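Local coordinates for Er-derived vesicles protein ERV41 (Saccharomyces cerevisiae, PDB 3ZLC) that helps carry a subset of secretory proteins from the endoplasmic reticulum to the Golgi in COPII-coated vesicles and facilitates retrograde transport back, interacting with ERV46, at residues I26-K31 against P232-K237; L35-R40 against E51-E56. All coordinates share one frame; numbering follows the deposited sequence.

Interaction 1: residues I26-K31 against P232-K237; sequences IYVNTK and PGIFFK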
ATOM      1  N   ILE A  26       2.416  -2.921   5.270  1.00 13.67           N
ATOM      2  CA  ILE A  26       2.697  -1.486   5.374  0.83 15.69           C
ATOM      3  C   ILE A  26       2.893  -1.095   6.848  1.00 15.07           C
ATOM      4  O   ILE A  26       2.267  -1.699   7.722  1.00 16.23           O
ATOM      5  CB  ILE A  26       1.515  -0.686   4.751  0.83 18.04           C
ATOM      6  CG1 ILE A  26       1.373  -1.055   3.268  0.83 21.25           C
ATOM      7  CG2 ILE A  26       1.699   0.826   4.890  0.83 19.84           C
ATOM      8  CD1 ILE A  26       0.266  -0.335   2.562  0.83 29.47           C
ATOM      9  N   TYR A  27       3.751  -0.106   7.120  1.00 14.49           N
ATOM     10  CA  TYR A  27       3.849   0.465   8.463  1.00 13.64           C
ATOM     11  C   TYR A  27       3.216   1.840   8.324  1.00 19.45           C
ATOM     12  O   TYR A  27       3.524   2.561   7.382  1.00 15.67           O
ATOM     13  CB  TYR A  27       5.308   0.652   8.906  1.00 14.31           C
ATOM     14  CG  TYR A  27       6.158  -0.608   8.976  1.00 16.23           C
ATOM     15  CD1 TYR A  27       5.588  -1.863   9.188  1.00 15.73           C
ATOM     16  CD2 TYR A  27       7.534  -0.534   8.826  1.00 14.99           C
ATOM     17  CE1 TYR A  27       6.388  -3.014   9.260  1.00 18.04           C
ATOM     18  CE2 TYR A  27       8.337  -1.666   8.893  1.00 19.05           C
ATOM     19  CZ  TYR A  27       7.759  -2.904   9.105  1.00 24.61           C
ATOM     20  OH  TYR A  27       8.559  -4.030   9.175  1.00 23.03           O
ATOM     21  N   VAL A  28       2.321   2.193   9.237  1.00 14.20           N
ATOM     22  CA  VAL A  28       1.723   3.537   9.262  1.00 14.53           C
ATOM     23  C   VAL A  28       2.124   4.200  10.577  1.00 17.20           C
ATOM     24  O   VAL A  28       2.098   3.548  11.622  1.00 16.61           O
ATOM     25  CB  VAL A  28       0.173   3.477   9.189  1.00 18.17           C
ATOM     26  CG1 VAL A  28      -0.424   4.887   9.207  1.00 18.91           C
ATOM     27  CG2 VAL A  28      -0.283   2.741   7.915  1.00 17.28           C
ATOM     28  N   ASN A  29       2.487   5.485  10.528  1.00 16.18           N
ATOM     29  CA  ASN A  29       2.957   6.238  11.709  1.00 18.73           C
ATOM     30  C   ASN A  29       1.797   6.682  12.608  1.00 20.31           C
ATOM     31  O   ASN A  29       1.826   7.767  13.195  1.00 20.91           O
ATOM     32  CB  ASN A  29       3.768   7.453  11.217  1.00 17.89           C
ATOM     33  CG  ASN A  29       4.647   8.102  12.285  1.00 19.30           C
ATOM     34  OD1 ASN A  29       5.291   9.111  11.993  1.00 21.63           O
ATOM     35  ND2 ASN A  29       4.697   7.535  13.506  1.00 20.25           N
ATOM     36  N   THR A  30       0.795   5.811  12.742  1.00 18.92           N
ATOM     37  CA  THR A  30      -0.358   6.042  13.627  1.00 21.51           C
ATOM     38  C   THR A  30      -0.720   4.725  14.323  1.00 19.30           C
ATOM     39  O   THR A  30      -0.577   3.646  13.728  1.00 20.21           O
ATOM     40  CB  THR A  30      -1.584   6.536  12.819  1.00 20.23           C
ATOM     41  OG1 THR A  30      -1.244   7.743  12.108  1.00 20.43           O
ATOM     42  CG2 THR A  30      -2.785   6.798  13.734  1.00 19.68           C
ATOM     43  N   LYS A  31      -1.153   4.806  15.582  1.00 19.84           N
ATOM     44  CA  LYS A  31      -1.598   3.617  16.327  1.00 22.79           C
ATOM     45  C   LYS A  31      -2.766   2.956  15.616  1.00 19.52           C
ATOM     46  O   LYS A  31      -3.600   3.650  15.023  1.00 23.66           O
ATOM     47  CB  LYS A  31      -2.045   3.994  17.740  1.00 25.49           C
ATOM     48  CG  LYS A  31      -1.080   4.891  18.478  1.00 41.04           C
ATOM     49  CD  LYS A  31       0.168   4.157  18.863  1.00 45.74           C
ATOM     50  CE  LYS A  31       0.170   3.868  20.351  1.00 52.74           C
ATOM     51  NZ  LYS A  31       1.369   3.069  20.725  1.00 48.83           N
ATOM     52  N   PRO A 232      -8.197  12.720   5.291  1.00 45.25           N
ATOM     53  CA  PRO A 232      -6.861  12.441   4.752  1.00 35.40           C
ATOM     54  C   PRO A 232      -6.438  10.988   4.951  1.00 23.03           C
ATOM     55  O   PRO A 232      -7.110  10.249   5.673  1.00 27.91           O
ATOM     56  CB  PRO A 232      -5.955  13.361   5.578  1.00 32.64           C
ATOM     57  CG  PRO A 232      -6.646  13.481   6.893  1.00 39.13           C
ATOM     58  CD  PRO A 232      -8.128  13.456   6.570  1.00 41.87           C
ATOM     59  N   GLY A 233      -5.339  10.578   4.324  1.00 19.51           N
ATOM     60  CA  GLY A 233      -4.875   9.216   4.507  1.00 16.80           C
ATOM     61  C   GLY A 233      -4.011   8.709   3.381  1.00 17.36           C
ATOM     62  O   GLY A 233      -3.322   9.468   2.694  1.00 16.46           O
ATOM     63  N   ILE A 234      -4.036   7.399   3.202  1.00 15.20           N
ATOM     64  CA  ILE A 234      -3.187   6.759   2.216  1.00 13.63           C
ATOM     65  C   ILE A 234      -4.125   5.965   1.317  1.00 18.27           C
ATOM     66  O   ILE A 234      -4.866   5.099   1.796  1.00 20.47           O
ATOM     67  CB  ILE A 234      -2.171   5.811   2.886  1.00 16.32           C
ATOM     68  CG1 ILE A 234      -1.252   6.586   3.843  1.00 19.57           C
ATOM     69  CG2 ILE A 234      -1.319   5.105   1.820  1.00 14.66           C
ATOM     70  CD1 ILE A 234      -0.539   5.698   4.883  1.00 19.36           C
ATOM     71  N   PHE A 235      -4.104   6.266   0.020  1.00 14.88           N
ATOM     72  CA  PHE A 235      -5.070   5.678  -0.913  1.00 20.59           C
ATOM     73  C   PHE A 235      -4.395   4.959  -2.074  1.00 19.67           C
ATOM     74  O   PHE A 235      -3.506   5.510  -2.735  1.00 18.63           O
ATOM     75  CB  PHE A 235      -5.984   6.773  -1.471  1.00 17.11           C
ATOM     76  CG  PHE A 235      -6.766   7.531  -0.406  1.00 23.17           C
ATOM     77  CD1 PHE A 235      -6.183   8.592   0.289  1.00 21.19           C
ATOM     78  CD2 PHE A 235      -8.087   7.204  -0.127  1.00 27.72           C
ATOM     79  CE1 PHE A 235      -6.904   9.297   1.265  1.00 17.74           C
ATOM     80  CE2 PHE A 235      -8.822   7.910   0.846  1.00 29.24           C
ATOM     81  CZ  PHE A 235      -8.228   8.954   1.536  1.00 25.78           C
ATOM     82  N   PHE A 236      -4.832   3.734  -2.335  1.00 14.20           N
ATOM     83  CA  PHE A 236      -4.315   2.976  -3.473  1.00 17.14           C
ATOM     84  C   PHE A 236      -5.437   2.814  -4.484  1.00 19.58           C
ATOM     85  O   PHE A 236      -6.377   2.054  -4.247  1.00 18.86           O
ATOM     86  CB  PHE A 236      -3.867   1.596  -3.016  1.00 11.32           C
ATOM     87  CG  PHE A 236      -2.735   1.621  -2.009  1.00 13.86           C
ATOM     88  CD1 PHE A 236      -2.997   1.680  -0.647  1.00 17.37           C
ATOM     89  CD2 PHE A 236      -1.405   1.561  -2.431  1.00 13.89           C
ATOM     90  CE1 PHE A 236      -1.949   1.683   0.295  1.00 23.10           C
ATOM     91  CE2 PHE A 236      -0.353   1.566  -1.500  1.00 10.99           C
ATOM     92  CZ  PHE A 236      -0.627   1.628  -0.136  1.00 17.55           C
ATOM     93  N   LYS A 237      -5.370   3.550  -5.586  1.00 14.62           N
ATOM     94  CA  LYS A 237      -6.358   3.379  -6.643  1.00 18.03           C
ATOM     95  C   LYS A 237      -5.827   2.336  -7.603  1.00 20.96           C
ATOM     96  O   LYS A 237      -4.620   2.294  -7.897  1.00 25.86           O
ATOM     97  CB  LYS A 237      -6.614   4.694  -7.379  1.00 20.69           C
ATOM     98  CG  LYS A 237      -7.130   5.800  -6.473  1.00 31.05           C
ATOM     99  CD  LYS A 237      -8.385   6.443  -7.045  1.00 44.95           C
ATOM    100  CE  LYS A 237      -8.851   7.606  -6.175  1.00 50.07           C
ATOM    101  NZ  LYS A 237     -10.105   8.239  -6.687  1.00 54.62           N
TER
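Ile26 reaches the outer end of the Phe236 ring with its CD1 methyl, which in one of the two conformers modelled for Ile26 lies 3.5 Å from Phe236 CZ and 3.8 Å from Phe236 CE1. The two side chains approach from opposite directions, the methyl meeting the CE1-CZ end of the ring obliquely. In this conformer Ile26 is extended at its second torsion (chi2 -180°), which carries CD1 away from its own backbone toward Phe236. Next to this pair, Val28 CG2 and Ile234 CD1 form a looser contact at 4.2 Å. The alternation is that of two strands facing each other: Ile26 and Val28 on one, Ile234 and Phe236 on the other, point inward, and the CA atoms of Val28 and Ile234 stay 9.2 Å apart. No hydrogen bond joins the segments, and all four touching residues are buried, as in the apolar interior of a beta sandwich. The Phe236 ring is further held by stacking on Phe161 and by meeting Tyr191. Strand 19-28 is flanked in its own sheet by strands 117-126 and 156-163, whereas strand 233-240 runs in the other sheet between strands 130-136 and 188-200, so the contact joins the inner faces of the two sheets.

Interaction 2: residues L35-R40 against E51-E56; sequences LQINVR and EELQLE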
ATOM      1  N   LEU A  35      -7.195   3.778  13.149  1.00 20.96           N
ATOM      2  CA  LEU A  35      -7.243   3.557  11.703  1.00 23.53           C
ATOM      3  C   LEU A  35      -8.464   2.772  11.253  1.00 26.04           C
ATOM      4  O   LEU A  35      -8.959   1.899  11.983  1.00 25.13           O
ATOM      5  CB  LEU A  35      -5.976   2.824  11.231  1.00 20.92           C
ATOM      6  CG  LEU A  35      -4.667   3.589  11.436  1.00 22.03           C
ATOM      7  CD1 LEU A  35      -3.468   2.789  10.938  1.00 22.20           C
ATOM      8  CD2 LEU A  35      -4.730   4.957  10.767  1.00 22.44           C
ATOM      9  N   GLN A  36      -8.947   3.082  10.050  1.00 20.32           N
ATOM     10  CA  GLN A  36      -9.917   2.224   9.380  1.00 21.02           C
ATOM     11  C   GLN A  36      -9.450   1.968   7.947  1.00 23.35           C
ATOM     12  O   GLN A  36      -8.823   2.830   7.310  1.00 22.98           O
ATOM     13  CB  GLN A  36     -11.324   2.836   9.408  1.00 27.76           C
ATOM     14  CG  GLN A  36     -11.510   4.054   8.506  1.00 33.78           C
ATOM     15  CD  GLN A  36     -12.971   4.458   8.372  1.00 51.86           C
ATOM     16  OE1 GLN A  36     -13.840   3.617   8.126  1.00 57.31           O
ATOM     17  NE2 GLN A  36     -13.247   5.750   8.536  1.00 53.15           N
ATOM     18  N   ILE A  37      -9.733   0.774   7.443  1.00 23.45           N
ATOM     19  CA  ILE A  37      -9.297   0.406   6.096  1.00 22.74           C
ATOM     20  C   ILE A  37     -10.538  -0.006   5.311  1.00 23.38           C
ATOM     21  O   ILE A  37     -11.282  -0.898   5.751  1.00 24.95           O
ATOM     22  CB  ILE A  37      -8.256  -0.712   6.161  1.00 19.99           C
ATOM     23  CG1 ILE A  37      -7.035  -0.230   6.959  1.00 23.00           C
ATOM     24  CG2 ILE A  37      -7.833  -1.182   4.755  1.00 16.82           C
ATOM     25  CD1 ILE A  37      -6.018  -1.277   7.156  1.00 29.61           C
ATOM     26  N   ASN A  38     -10.791   0.681   4.194  1.00 21.27           N
ATOM     27  CA  ASN A  38     -11.970   0.421   3.368  0.75 25.42           C
ATOM     28  C   ASN A  38     -11.588   0.020   1.940  1.00 23.83           C
ATOM     29  O   ASN A  38     -10.550   0.444   1.424  1.00 22.11           O
ATOM     30  CB  ASN A  38     -12.859   1.665   3.299  0.75 25.60           C
ATOM     31  CG  ASN A  38     -13.619   1.930   4.600  0.75 36.26           C
ATOM     32  OD1 ASN A  38     -14.727   1.424   4.803  0.75 35.87           O
ATOM     33  ND2 ASN A  38     -13.029   2.742   5.478  0.75 31.83           N
ATOM     34  N   VAL A  39     -12.439  -0.784   1.306  1.00 21.24           N
ATOM     35  CA  VAL A  39     -12.305  -1.084  -0.118  1.00 21.28           C
ATOM     36  C   VAL A  39     -13.594  -0.610  -0.771  1.00 23.04           C
ATOM     37  O   VAL A  39     -14.693  -0.766  -0.212  1.00 22.11           O
ATOM     38  CB  VAL A  39     -12.090  -2.595  -0.408  1.00 29.12           C
ATOM     39  CG1 VAL A  39     -12.229  -2.878  -1.901  1.00 32.87           C
ATOM     40  CG2 VAL A  39     -10.726  -3.036   0.039  1.00 31.64           C
ATOM     41  N   ARG A  40     -13.487   0.021  -1.932  1.00 21.02           N
ATOM     42  CA  ARG A  40     -14.696   0.227  -2.710  1.00 27.37           C
ATOM     43  C   ARG A  40     -14.379   0.059  -4.177  1.00 33.25           C
ATOM     44  O   ARG A  40     -13.221   0.186  -4.582  1.00 26.06           O
ATOM     45  CB  ARG A  40     -15.345   1.576  -2.414  1.00 42.26           C
ATOM     46  CG  ARG A  40     -14.457   2.770  -2.631  1.00 50.18           C
ATOM     47  CD  ARG A  40     -15.318   3.957  -3.015  1.00 66.13           C
ATOM     48  NE  ARG A  40     -14.528   5.146  -3.325  1.00 78.02           N
ATOM     49  CZ  ARG A  40     -15.046   6.341  -3.595  1.00 83.49           C
ATOM     50  NH1 ARG A  40     -16.362   6.511  -3.591  1.00 80.96           N
ATOM     51  NH2 ARG A  40     -14.246   7.363  -3.867  1.00 85.23           N
ATOM     52  N   GLU A  51     -11.596  -8.323   8.836  1.00 41.57           N
ATOM     53  CA  GLU A  51     -11.074  -9.660   9.071  1.00 48.60           C
ATOM     54  C   GLU A  51      -9.936 -10.079   8.142  1.00 43.04           C
ATOM     55  O   GLU A  51      -9.214 -11.021   8.460  1.00 44.42           O
ATOM     56  CB  GLU A  51     -12.208 -10.702   9.057  1.00 60.59           C
ATOM     57  CG  GLU A  51     -12.928 -10.859   7.724  1.00 66.35           C
ATOM     58  CD  GLU A  51     -13.964 -11.972   7.757  1.00 72.30           C
ATOM     59  OE1 GLU A  51     -14.991 -11.813   8.453  1.00 73.71           O
ATOM     60  OE2 GLU A  51     -13.754 -13.003   7.078  1.00 71.91           O
ATOM     61  N   GLU A  52      -9.756  -9.392   7.010  1.00 30.12           N
ATOM     62  CA  GLU A  52      -8.764  -9.841   6.024  1.00 33.91           C
ATOM     63  C   GLU A  52      -7.354  -9.337   6.309  1.00 40.48           C
ATOM     64  O   GLU A  52      -6.395  -9.773   5.667  1.00 40.52           O
ATOM     65  CB  GLU A  52      -9.163  -9.445   4.595  1.00 40.90           C
ATOM     66  CG  GLU A  52     -10.256 -10.305   3.975  1.00 53.62           C
ATOM     67  CD  GLU A  52     -11.581  -9.587   3.915  1.00 59.61           C
ATOM     68  OE1 GLU A  52     -11.769  -8.635   4.706  1.00 57.57           O
ATOM     69  OE2 GLU A  52     -12.431  -9.973   3.081  1.00 64.87           O
ATOM     70  N   LEU A  53      -7.228  -8.404   7.251  1.00 33.31           N
ATOM     71  CA  LEU A  53      -5.920  -7.839   7.559  1.00 26.98           C
ATOM     72  C   LEU A  53      -5.588  -7.959   9.031  1.00 30.39           C
ATOM     73  O   LEU A  53      -6.475  -7.989   9.888  1.00 34.02           O
ATOM     74  CB  LEU A  53      -5.840  -6.367   7.149  1.00 25.87           C
ATOM     75  CG  LEU A  53      -6.012  -5.993   5.683  1.00 28.24           C
ATOM     76  CD1 LEU A  53      -6.193  -4.479   5.537  1.00 33.98           C
ATOM     77  CD2 LEU A  53      -4.825  -6.471   4.833  1.00 25.17           C
ATOM     78  N   GLN A  54      -4.302  -8.055   9.328  1.00 21.79           N
ATOM     79  CA  GLN A  54      -3.841  -7.966  10.706  0.60 24.53           C
ATOM     80  C   GLN A  54      -3.372  -6.541  10.944  1.00 23.73           C
ATOM     81  O   GLN A  54      -2.681  -5.966  10.098  1.00 17.99           O
ATOM     82  CB  GLN A  54      -2.703  -8.958  10.953  0.60 30.01           C
ATOM     83  CG  GLN A  54      -3.167 -10.408  10.923  0.60 35.69           C
ATOM     84  CD  GLN A  54      -4.352 -10.638  11.844  0.60 39.39           C
ATOM     85  OE1 GLN A  54      -5.441 -10.995  11.401  0.60 41.48           O
ATOM     86  NE2 GLN A  54      -4.145 -10.416  13.131  0.60 44.55           N
ATOM     87  N   LEU A  55      -3.767  -5.967  12.071  1.00 20.90           N
ATOM     88  CA  LEU A  55      -3.296  -4.644  12.474  1.00 20.80           C
ATOM     89  C   LEU A  55      -2.568  -4.833  13.798  1.00 27.00           C
ATOM     90  O   LEU A  55      -3.166  -5.243  14.790  1.00 25.06           O
ATOM     91  CB  LEU A  55      -4.457  -3.655  12.632  1.00 20.88           C
ATOM     92  CG  LEU A  55      -4.859  -2.913  11.353  1.00 26.67           C
ATOM     93  CD1 LEU A  55      -5.533  -3.866  10.388  1.00 33.64           C
ATOM     94  CD2 LEU A  55      -5.767  -1.720  11.649  1.00 28.41           C
ATOM     95  N   GLU A  56      -1.263  -4.588  13.801  1.00 20.63           N
ATOM     96  CA  GLU A  56      -0.476  -4.820  15.005  1.00 29.83           C
ATOM     97  C   GLU A  56       0.294  -3.577  15.393  1.00 24.82           C
ATOM     98  O   GLU A  56       0.915  -2.931  14.535  1.00 19.61           O
ATOM     99  CB  GLU A  56       0.475  -6.001  14.790  1.00 27.94           C
ATOM    100  CG  GLU A  56      -0.255  -7.343  14.758  1.00 39.20           C
ATOM    101  CD  GLU A  56       0.672  -8.534  14.581  1.00 43.07           C
ATOM    102  OE1 GLU A  56       1.908  -8.361  14.672  1.00 39.76           O
ATOM    103  OE2 GLU A  56       0.158  -9.649  14.343  1.00 44.02           O
TER
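Ile37 crosses Leu53 at about a right angle where the two sheets of the beta sandwich face each other, strand 35-41 belonging to one layer and strand 53-57 to the outer edge of the other. Two branches of the isoleucine close on a single methyl: Leu53 CD1 lies 3.6 Å from Ile37 CD1 and 3.8 Å from Ile37 CG2. Leu55, two residues on and pointing inward like Leu53, runs past Ile37 in the opposite direction. Here only the ends of the side chains come together, Leu55 CD1 standing 4.2 Å from Ile37 CD1. With CG1 anti to its carbonyl carbon (chi1 -60°) and the chain then extended, Ile37 places CD1 where both leucines meet it. The grip is wholly apolar. Val119 of strand 117-126 and Leu132 of strand 130-136 also pack on Ile37, one from each sheet, and Leu53 rests on Ile123. Gln36 and Asn38 alternate with Ile37 and have their side chains on the other face of strand 35-41. There, in one of the two conformers modelled for Asn38, its ND2 donates to Gln36 OE1 at 2.9 Å and 162°; the acceptor then lies in the Asn38 amide plane, while the donor stands 62° out of the plane of the Gln36 carbonyl.

Both interactions join the same two sheets of the lumenal domain, and their centres lie 11 Å apart. Each sheet contributes one strand to each: 19-28 and 53-57 from the six-stranded sheet, 233-240 and 35-41 from the larger one. Along the chain, interaction 2 is nested inside the long span closed by interaction 1, since 35-40 and 51-56 both lie between 26-31 and 232-237. Strand 35-41 follows strand 19-28, and the short connection between them leaves the two sites in touch, with Thr30 CG2 4.0 Å from Leu35 CD2 and Val28 CG1 packing against Leu35 CD1. The two contacts thus appear to belong to one apolar interior, probably shared by residues near the beginning and end of the lumenal domain.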